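Local coordinates for protein tryptophan synthase alpha-subunit (Pyrococcus furiosus, PDB 1GEQ) that cleaves indoleglycerol phosphate by a retro-aldol reaction to indole and glyceraldehyde 3-phosphate, as the alpha subunit of tryptophan synthase, at residues Ala13-Lys18 and Lys225-Lys230; Ala27-Ala32 and Arg77-Pro82. One frame throughout, in Å; residues are numbered along the deposited sequence.

Contact 1 of 2, residues Ala13-Lys18 and Lys225-Lys230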
ATOM      1  N   ALA A  13     -10.006   1.931   0.941  1.00 21.59           N
ATOM      2  CA  ALA A  13     -10.838   3.036   1.421  1.00 23.62           C
ATOM      3  C   ALA A  13     -12.312   2.772   1.102  1.00 26.07           C
ATOM      4  O   ALA A  13     -12.657   2.372  -0.011  1.00 24.04           O
ATOM      5  CB  ALA A  13     -10.391   4.352   0.776  1.00 25.41           C
ATOM      6  N   GLY A  14     -13.172   2.979   2.097  1.00 27.68           N
ATOM      7  CA  GLY A  14     -14.602   2.785   1.900  1.00 29.33           C
ATOM      8  C   GLY A  14     -15.105   1.360   2.015  1.00 29.98           C
ATOM      9  O   GLY A  14     -16.237   1.069   1.628  1.00 32.42           O
ATOM     10  N   ASP A  15     -14.280   0.467   2.554  1.00 29.35           N
ATOM     11  CA  ASP A  15     -14.666  -0.938   2.714  1.00 28.34           C
ATOM     12  C   ASP A  15     -14.814  -1.284   4.197  1.00 28.89           C
ATOM     13  O   ASP A  15     -13.814  -1.452   4.895  1.00 29.18           O
ATOM     14  CB  ASP A  15     -13.600  -1.842   2.078  1.00 28.13           C
ATOM     15  CG  ASP A  15     -13.910  -3.323   2.231  1.00 27.77           C
ATOM     16  OD1 ASP A  15     -12.984  -4.137   2.037  1.00 31.02           O
ATOM     17  OD2 ASP A  15     -15.066  -3.680   2.533  1.00 25.20           O
ATOM     18  N   PRO A  16     -16.057  -1.426   4.697  1.00 30.37           N
ATOM     19  CA  PRO A  16     -17.377  -1.301   4.058  1.00 30.55           C
ATOM     20  C   PRO A  16     -17.882   0.131   3.861  1.00 32.33           C
ATOM     21  O   PRO A  16     -18.802   0.367   3.074  1.00 34.43           O
ATOM     22  CB  PRO A  16     -18.278  -2.087   5.003  1.00 29.57           C
ATOM     23  CG  PRO A  16     -17.714  -1.712   6.332  1.00 30.34           C
ATOM     24  CD  PRO A  16     -16.215  -1.885   6.093  1.00 29.53           C
ATOM     25  N   ASP A  17     -17.306   1.077   4.596  1.00 32.15           N
ATOM     26  CA  ASP A  17     -17.692   2.482   4.488  1.00 33.13           C
ATOM     27  C   ASP A  17     -16.552   3.372   4.985  1.00 31.56           C
ATOM     28  O   ASP A  17     -15.662   2.903   5.688  1.00 29.49           O
ATOM     29  CB  ASP A  17     -18.999   2.744   5.265  1.00 33.39           C
ATOM     30  CG  ASP A  17     -18.973   2.200   6.679  1.00 33.86           C
ATOM     31  OD1 ASP A  17     -18.254   2.759   7.530  1.00 36.62           O
ATOM     32  OD2 ASP A  17     -19.678   1.206   6.943  1.00 37.13           O
ATOM     33  N   LYS A  18     -16.575   4.653   4.622  1.00 31.99           N
ATOM     34  CA  LYS A  18     -15.499   5.564   5.006  1.00 33.55           C
ATOM     35  C   LYS A  18     -15.265   5.699   6.506  1.00 34.22           C
ATOM     36  O   LYS A  18     -14.127   5.891   6.939  1.00 31.06           O
ATOM     37  CB  LYS A  18     -15.724   6.952   4.393  1.00 34.93           C
ATOM     38  CG  LYS A  18     -16.877   7.737   4.986  1.00 39.91           C
ATOM     39  CD  LYS A  18     -16.923   9.148   4.406  1.00 42.59           C
ATOM     40  CE  LYS A  18     -17.940   9.999   5.154  1.00 44.09           C
ATOM     41  NZ  LYS A  18     -18.008  11.383   4.616  1.00 48.23           N
ATOM     42  N   LYS A 225      -9.557  -9.703   4.149  1.00 25.08           N
ATOM     43  CA  LYS A 225     -10.393 -10.901   4.192  1.00 28.97           C
ATOM     44  C   LYS A 225     -11.271 -10.859   5.443  1.00 27.58           C
ATOM     45  O   LYS A 225     -12.432 -11.259   5.417  1.00 27.48           O
ATOM     46  CB  LYS A 225      -9.526 -12.161   4.227  1.00 31.45           C
ATOM     47  CG  LYS A 225     -10.259 -13.380   4.756  1.00 38.60           C
ATOM     48  CD  LYS A 225      -9.331 -14.578   4.868  1.00 43.56           C
ATOM     49  CE  LYS A 225      -9.951 -15.675   5.720  1.00 47.02           C
ATOM     50  NZ  LYS A 225     -10.131 -15.226   7.135  1.00 49.26           N
ATOM     51  N   ILE A 226     -10.700 -10.380   6.541  1.00 26.22           N
ATOM     52  CA  ILE A 226     -11.429 -10.273   7.795  1.00 25.40           C
ATOM     53  C   ILE A 226     -12.519  -9.226   7.646  1.00 25.94           C
ATOM     54  O   ILE A 226     -13.656  -9.437   8.065  1.00 29.22           O
ATOM     55  CB  ILE A 226     -10.469  -9.891   8.951  1.00 25.12           C
ATOM     56  CG1 ILE A 226      -9.457 -11.024   9.159  1.00 25.64           C
ATOM     57  CG2 ILE A 226     -11.257  -9.628  10.241  1.00 26.91           C
ATOM     58  CD1 ILE A 226      -8.416 -10.745  10.228  1.00 26.33           C
ATOM     59  N   ILE A 227     -12.186  -8.104   7.017  1.00 23.56           N
ATOM     60  CA  ILE A 227     -13.165  -7.048   6.828  1.00 24.84           C
ATOM     61  C   ILE A 227     -14.345  -7.521   5.971  1.00 27.94           C
ATOM     62  O   ILE A 227     -15.498  -7.224   6.281  1.00 26.74           O
ATOM     63  CB  ILE A 227     -12.513  -5.801   6.195  1.00 25.08           C
ATOM     64  CG1 ILE A 227     -11.527  -5.188   7.200  1.00 27.69           C
ATOM     65  CG2 ILE A 227     -13.588  -4.787   5.779  1.00 20.65           C
ATOM     66  CD1 ILE A 227     -10.750  -3.991   6.678  1.00 27.69           C
ATOM     67  N   GLY A 228     -14.064  -8.258   4.904  1.00 29.41           N
ATOM     68  CA  GLY A 228     -15.144  -8.744   4.065  1.00 32.63           C
ATOM     69  C   GLY A 228     -16.039  -9.720   4.814  1.00 34.60           C
ATOM     70  O   GLY A 228     -17.199  -9.927   4.458  1.00 36.75           O
ATOM     71  N   GLU A 229     -15.498 -10.318   5.866  1.00 35.91           N
ATOM     72  CA  GLU A 229     -16.242 -11.281   6.661  1.00 38.10           C
ATOM     73  C   GLU A 229     -16.983 -10.670   7.853  1.00 36.24           C
ATOM     74  O   GLU A 229     -18.120 -11.042   8.125  1.00 36.10           O
ATOM     75  CB  GLU A 229     -15.293 -12.367   7.159  1.00 42.00           C
ATOM     76  CG  GLU A 229     -15.957 -13.455   7.977  1.00 49.60           C
ATOM     77  CD  GLU A 229     -14.946 -14.420   8.555  1.00 53.14           C
ATOM     78  OE1 GLU A 229     -15.344 -15.312   9.333  1.00 55.44           O
ATOM     79  OE2 GLU A 229     -13.745 -14.282   8.230  1.00 55.55           O
ATOM     80  N   LYS A 230     -16.336  -9.740   8.553  1.00 34.40           N
ATOM     81  CA  LYS A 230     -16.920  -9.102   9.734  1.00 32.15           C
ATOM     82  C   LYS A 230     -17.480  -7.707   9.500  1.00 31.40           C
ATOM     83  O   LYS A 230     -18.170  -7.156  10.360  1.00 32.76           O
ATOM     84  CB  LYS A 230     -15.877  -9.026  10.850  1.00 32.12           C
ATOM     85  CG  LYS A 230     -15.272 -10.357  11.244  1.00 34.48           C
ATOM     86  CD  LYS A 230     -16.299 -11.264  11.897  1.00 37.31           C
ATOM     87  CE  LYS A 230     -15.643 -12.521  12.438  1.00 39.28           C
ATOM     88  NZ  LYS A 230     -16.607 -13.332  13.231  1.00 41.82           N
TER
HETATM   89  O   HOH W   1     -16.603  -5.124   4.457  1.00 43.52           O
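The backbones of Asp-15 and Ile-227 come closest here, their CA atoms 7.5 Å apart, where the loop leaving the first strand of the TIM barrel meets helix 221-230, which follows the eighth strand. The contact thus joins the first and last beta-alpha connections of the closed (beta/alpha)8 barrel. No direct hydrogen bond links the two segments, and one methyl group does the touching. CG2 of Ile-227, anti to its backbone N, makes the closest approach to the loop, with CD1 further off. This methyl rests 3.5 Å from the carbonyl O of Asp-15, while CD of Pro-16 approaches it at 3.9 Å, the proline ring and the isoleucine side chain crossing at about a right angle. The peptide bond before Pro-16 is cis, a kink that leaves both the Asp-15 carbonyl and the proline CD next to Ile-227. Phe-24 of helix 18-28 touches both Pro-16 and Ile-227, and Leu-238 of helix 235-246 also packs on the isoleucine.

The carboxylate of Asp-15, extended away from its own backbone N (chi1 179°), lies flat across the methyl, its carbon CG and both oxygens nearly equidistant from Ile-227 CG2, at 3.7 to 3.9 Å. Its OD1 forms a salt bridge with Arg-57, which would be expected to stabilise the charge of this buried acid. Next along the loop, Asp-17 occupies the N-cap position before helix 18-28 and makes a salt bridge to Arg-232, a direct polar tie from this loop to the chain just after helix 221-230. The polar link between the two segments themselves runs through water 1, which donates to OD2 of Asp-15 at 2.9 Å and to the carbonyl O of Ile-227 at 3.0 Å.

Contact 2 of 2, residues Ala27-Ala32 and Arg77-Pro82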
ATOM      1  N   ALA A  27      -7.329   1.913  14.986  1.00 27.11           N
ATOM      2  CA  ALA A  27      -7.084   0.724  15.789  1.00 26.56           C
ATOM      3  C   ALA A  27      -5.756   0.033  15.466  1.00 28.01           C
ATOM      4  O   ALA A  27      -5.136  -0.566  16.348  1.00 27.16           O
ATOM      5  CB  ALA A  27      -8.235  -0.264  15.626  1.00 29.19           C
ATOM      6  N   LEU A  28      -5.317   0.105  14.210  1.00 27.18           N
ATOM      7  CA  LEU A  28      -4.067  -0.547  13.815  1.00 28.21           C
ATOM      8  C   LEU A  28      -2.837   0.356  13.908  1.00 27.94           C
ATOM      9  O   LEU A  28      -1.700  -0.120  13.832  1.00 27.72           O
ATOM     10  CB  LEU A  28      -4.173  -1.071  12.379  1.00 26.80           C
ATOM     11  CG  LEU A  28      -5.236  -2.133  12.080  1.00 29.84           C
ATOM     12  CD1 LEU A  28      -5.255  -2.441  10.585  1.00 30.08           C
ATOM     13  CD2 LEU A  28      -4.942  -3.384  12.885  1.00 30.74           C
ATOM     14  N   ASP A  29      -3.063   1.652  14.071  1.00 29.49           N
ATOM     15  CA  ASP A  29      -1.964   2.605  14.132  1.00 30.83           C
ATOM     16  C   ASP A  29      -0.821   2.260  15.094  1.00 32.73           C
ATOM     17  O   ASP A  29       0.343   2.392  14.732  1.00 31.76           O
ATOM     18  CB  ASP A  29      -2.493   3.995  14.470  1.00 33.70           C
ATOM     19  CG  ASP A  29      -1.490   5.087  14.150  1.00 36.53           C
ATOM     20  OD1 ASP A  29      -1.504   6.134  14.824  1.00 38.47           O
ATOM     21  OD2 ASP A  29      -0.687   4.893  13.210  1.00 36.25           O
ATOM     22  N   GLU A  30      -1.142   1.811  16.305  1.00 31.63           N
ATOM     23  CA  GLU A  30      -0.090   1.495  17.271  1.00 34.05           C
ATOM     24  C   GLU A  30       0.825   0.343  16.865  1.00 33.62           C
ATOM     25  O   GLU A  30       1.872   0.146  17.477  1.00 33.20           O
ATOM     26  CB  GLU A  30      -0.680   1.194  18.652  1.00 35.59           C
ATOM     27  CG  GLU A  30      -1.596  -0.007  18.702  1.00 40.60           C
ATOM     28  CD  GLU A  30      -1.893  -0.443  20.129  1.00 43.49           C
ATOM     29  OE1 GLU A  30      -3.072  -0.715  20.442  1.00 45.28           O
ATOM     30  OE2 GLU A  30      -0.942  -0.519  20.935  1.00 46.66           O
ATOM     31  N   TYR A  31       0.446  -0.414  15.842  1.00 30.53           N
ATOM     32  CA  TYR A  31       1.279  -1.531  15.402  1.00 30.24           C
ATOM     33  C   TYR A  31       1.942  -1.244  14.060  1.00 27.37           C
ATOM     34  O   TYR A  31       2.854  -1.963  13.652  1.00 27.61           O
ATOM     35  CB  TYR A  31       0.459  -2.816  15.221  1.00 31.90           C
ATOM     36  CG  TYR A  31      -0.438  -3.213  16.363  1.00 37.32           C
ATOM     37  CD1 TYR A  31      -1.803  -2.942  16.325  1.00 38.29           C
ATOM     38  CD2 TYR A  31       0.065  -3.922  17.455  1.00 39.91           C
ATOM     39  CE1 TYR A  31      -2.653  -3.373  17.342  1.00 42.43           C
ATOM     40  CE2 TYR A  31      -0.775  -4.356  18.481  1.00 42.91           C
ATOM     41  CZ  TYR A  31      -2.134  -4.078  18.414  1.00 42.89           C
ATOM     42  OH  TYR A  31      -2.976  -4.518  19.410  1.00 49.23           O
ATOM     43  N   ALA A  32       1.492  -0.192  13.385  1.00 26.79           N
ATOM     44  CA  ALA A  32       1.990   0.147  12.054  1.00 25.21           C
ATOM     45  C   ALA A  32       3.200   1.071  11.953  1.00 25.29           C
ATOM     46  O   ALA A  32       3.326   2.036  12.705  1.00 23.42           O
ATOM     47  CB  ALA A  32       0.847   0.730  11.239  1.00 25.89           C
ATOM     48  N   ARG A  77      -5.604  13.993  12.318  1.00 44.93           N
ATOM     49  CA  ARG A  77      -5.938  14.678  13.559  1.00 47.93           C
ATOM     50  C   ARG A  77      -5.466  13.874  14.762  1.00 47.24           C
ATOM     51  O   ARG A  77      -5.315  14.421  15.854  1.00 46.16           O
ATOM     52  CB  ARG A  77      -7.449  14.881  13.681  1.00 52.34           C
ATOM     53  CG  ARG A  77      -7.960  16.209  13.178  1.00 58.42           C
ATOM     54  CD  ARG A  77      -9.464  16.282  13.370  1.00 64.65           C
ATOM     55  NE  ARG A  77     -10.143  16.626  12.128  1.00 71.05           N
ATOM     56  CZ  ARG A  77     -10.083  17.821  11.551  1.00 75.27           C
ATOM     57  NH1 ARG A  77      -9.378  18.794  12.112  1.00 77.51           N
ATOM     58  NH2 ARG A  77     -10.717  18.035  10.406  1.00 77.22           N
ATOM     59  N   HIS A  78      -5.228  12.582  14.574  1.00 44.77           N
ATOM     60  CA  HIS A  78      -4.799  11.760  15.695  1.00 44.76           C
ATOM     61  C   HIS A  78      -3.451  11.067  15.524  1.00 42.22           C
ATOM     62  O   HIS A  78      -2.944  10.473  16.471  1.00 43.22           O
ATOM     63  CB  HIS A  78      -5.861  10.697  16.011  1.00 48.66           C
ATOM     64  CG  HIS A  78      -7.270  11.205  15.952  1.00 52.97           C
ATOM     65  ND1 HIS A  78      -7.990  11.271  14.778  1.00 55.57           N
ATOM     66  CD2 HIS A  78      -8.089  11.676  16.921  1.00 54.44           C
ATOM     67  CE1 HIS A  78      -9.189  11.759  15.026  1.00 57.04           C
ATOM     68  NE2 HIS A  78      -9.278  12.016  16.319  1.00 57.21           N
ATOM     69  N   SER A  79      -2.860  11.134  14.335  1.00 38.63           N
ATOM     70  CA  SER A  79      -1.589  10.449  14.124  1.00 34.81           C
ATOM     71  C   SER A  79      -0.681  11.034  13.052  1.00 33.12           C
ATOM     72  O   SER A  79      -1.125  11.739  12.148  1.00 32.61           O
ATOM     73  CB  SER A  79      -1.856   8.977  13.796  1.00 35.22           C
ATOM     74  OG  SER A  79      -0.651   8.279  13.526  1.00 35.13           O
ATOM     75  N   SER A  80       0.604  10.723  13.168  1.00 32.26           N
ATOM     76  CA  SER A  80       1.596  11.190  12.218  1.00 32.50           C
ATOM     77  C   SER A  80       2.176  10.022  11.419  1.00 30.24           C
ATOM     78  O   SER A  80       3.112  10.187  10.646  1.00 30.66           O
ATOM     79  CB  SER A  80       2.716  11.931  12.956  1.00 32.86           C
ATOM     80  OG  SER A  80       3.278  11.118  13.971  1.00 37.50           O
ATOM     81  N   THR A  81       1.613   8.836  11.601  1.00 30.12           N
ATOM     82  CA  THR A  81       2.094   7.658  10.885  1.00 27.54           C
ATOM     83  C   THR A  81       2.035   7.897   9.384  1.00 26.87           C
ATOM     84  O   THR A  81       1.014   8.331   8.849  1.00 25.22           O
ATOM     85  CB  THR A  81       1.258   6.420  11.242  1.00 28.18           C
ATOM     86  OG1 THR A  81       1.314   6.217  12.660  1.00 26.11           O
ATOM     87  CG2 THR A  81       1.788   5.169  10.532  1.00 25.26           C
ATOM     88  N   PRO A  82       3.149   7.631   8.682  1.00 24.06           N
ATOM     89  CA  PRO A  82       3.240   7.810   7.237  1.00 25.86           C
ATOM     90  C   PRO A  82       2.095   7.100   6.507  1.00 23.97           C
ATOM     91  O   PRO A  82       1.754   5.961   6.827  1.00 24.00           O
ATOM     92  CB  PRO A  82       4.603   7.204   6.903  1.00 25.42           C
ATOM     93  CG  PRO A  82       5.400   7.453   8.161  1.00 27.69           C
ATOM     94  CD  PRO A  82       4.409   7.095   9.230  1.00 26.47           C
TER
HETATM   95  O   HOH W   2       3.997   5.154  13.418  1.00 60.78           O
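Two hydroxyls grip the carboxylate of Asp-29, one on each oxygen. Ser-79 OG donates to Asp-29 OD1 at 2.6 Å, meeting it on the syn side and 26° out of the carboxylate plane; Thr-81 OG1 donates to Asp-29 OD2 at 2.5 Å, though the exact length of this bond is doubtful. A chi1 of -163° swings the carboxylate away from the backbone N, and the side chain extends toward the loop, running antiparallel past that of Thr-81; the paired bonds limit rotation of its carboxylate. An alanine at this position would remove both acceptors, and is likely to leave the two hydroxyls without their shared mate and the loop less firmly held to residues 27-32.

Within the loop, the backbone N of Thr-81 donates to Ser-79 OG, nearly straight at 172°, so this hydroxyl is both donor and acceptor. Water 2 adds an indirect link, donating to Thr-81 OG1 and to the carbonyl O of Ala-32. Beyond these bonds there is little contact: the methyl CG2 of Thr-81 lies 4.1 Å from Ala-32 O.

Ser-79 forms an ST turn, here in the connection from helix 65-76 to strand 83-87 of the TIM barrel.

In the fold
From the N terminus, strand 6-12 runs into the loop 13-18, the first half of contact 1, and helix 18-28 then leads to 27-32, the first half of contact 2. Contact 2 closes after helices 49-60 and 65-76, at 77-82. Contact 1 closes only after the remaining barrel strands, at helix 221-230, so contact 2 is nested inside its loop. Contact 1 ties together the two ends of the barrel's circuit, beyond the C-terminal ends of its strands; contact 2 joins the lead-ins to neighbouring strands 35-38 and 83-87, at their N-terminal ends. They lie near opposite ends of helix 18-28, their centres about 18 Å apart, without touching.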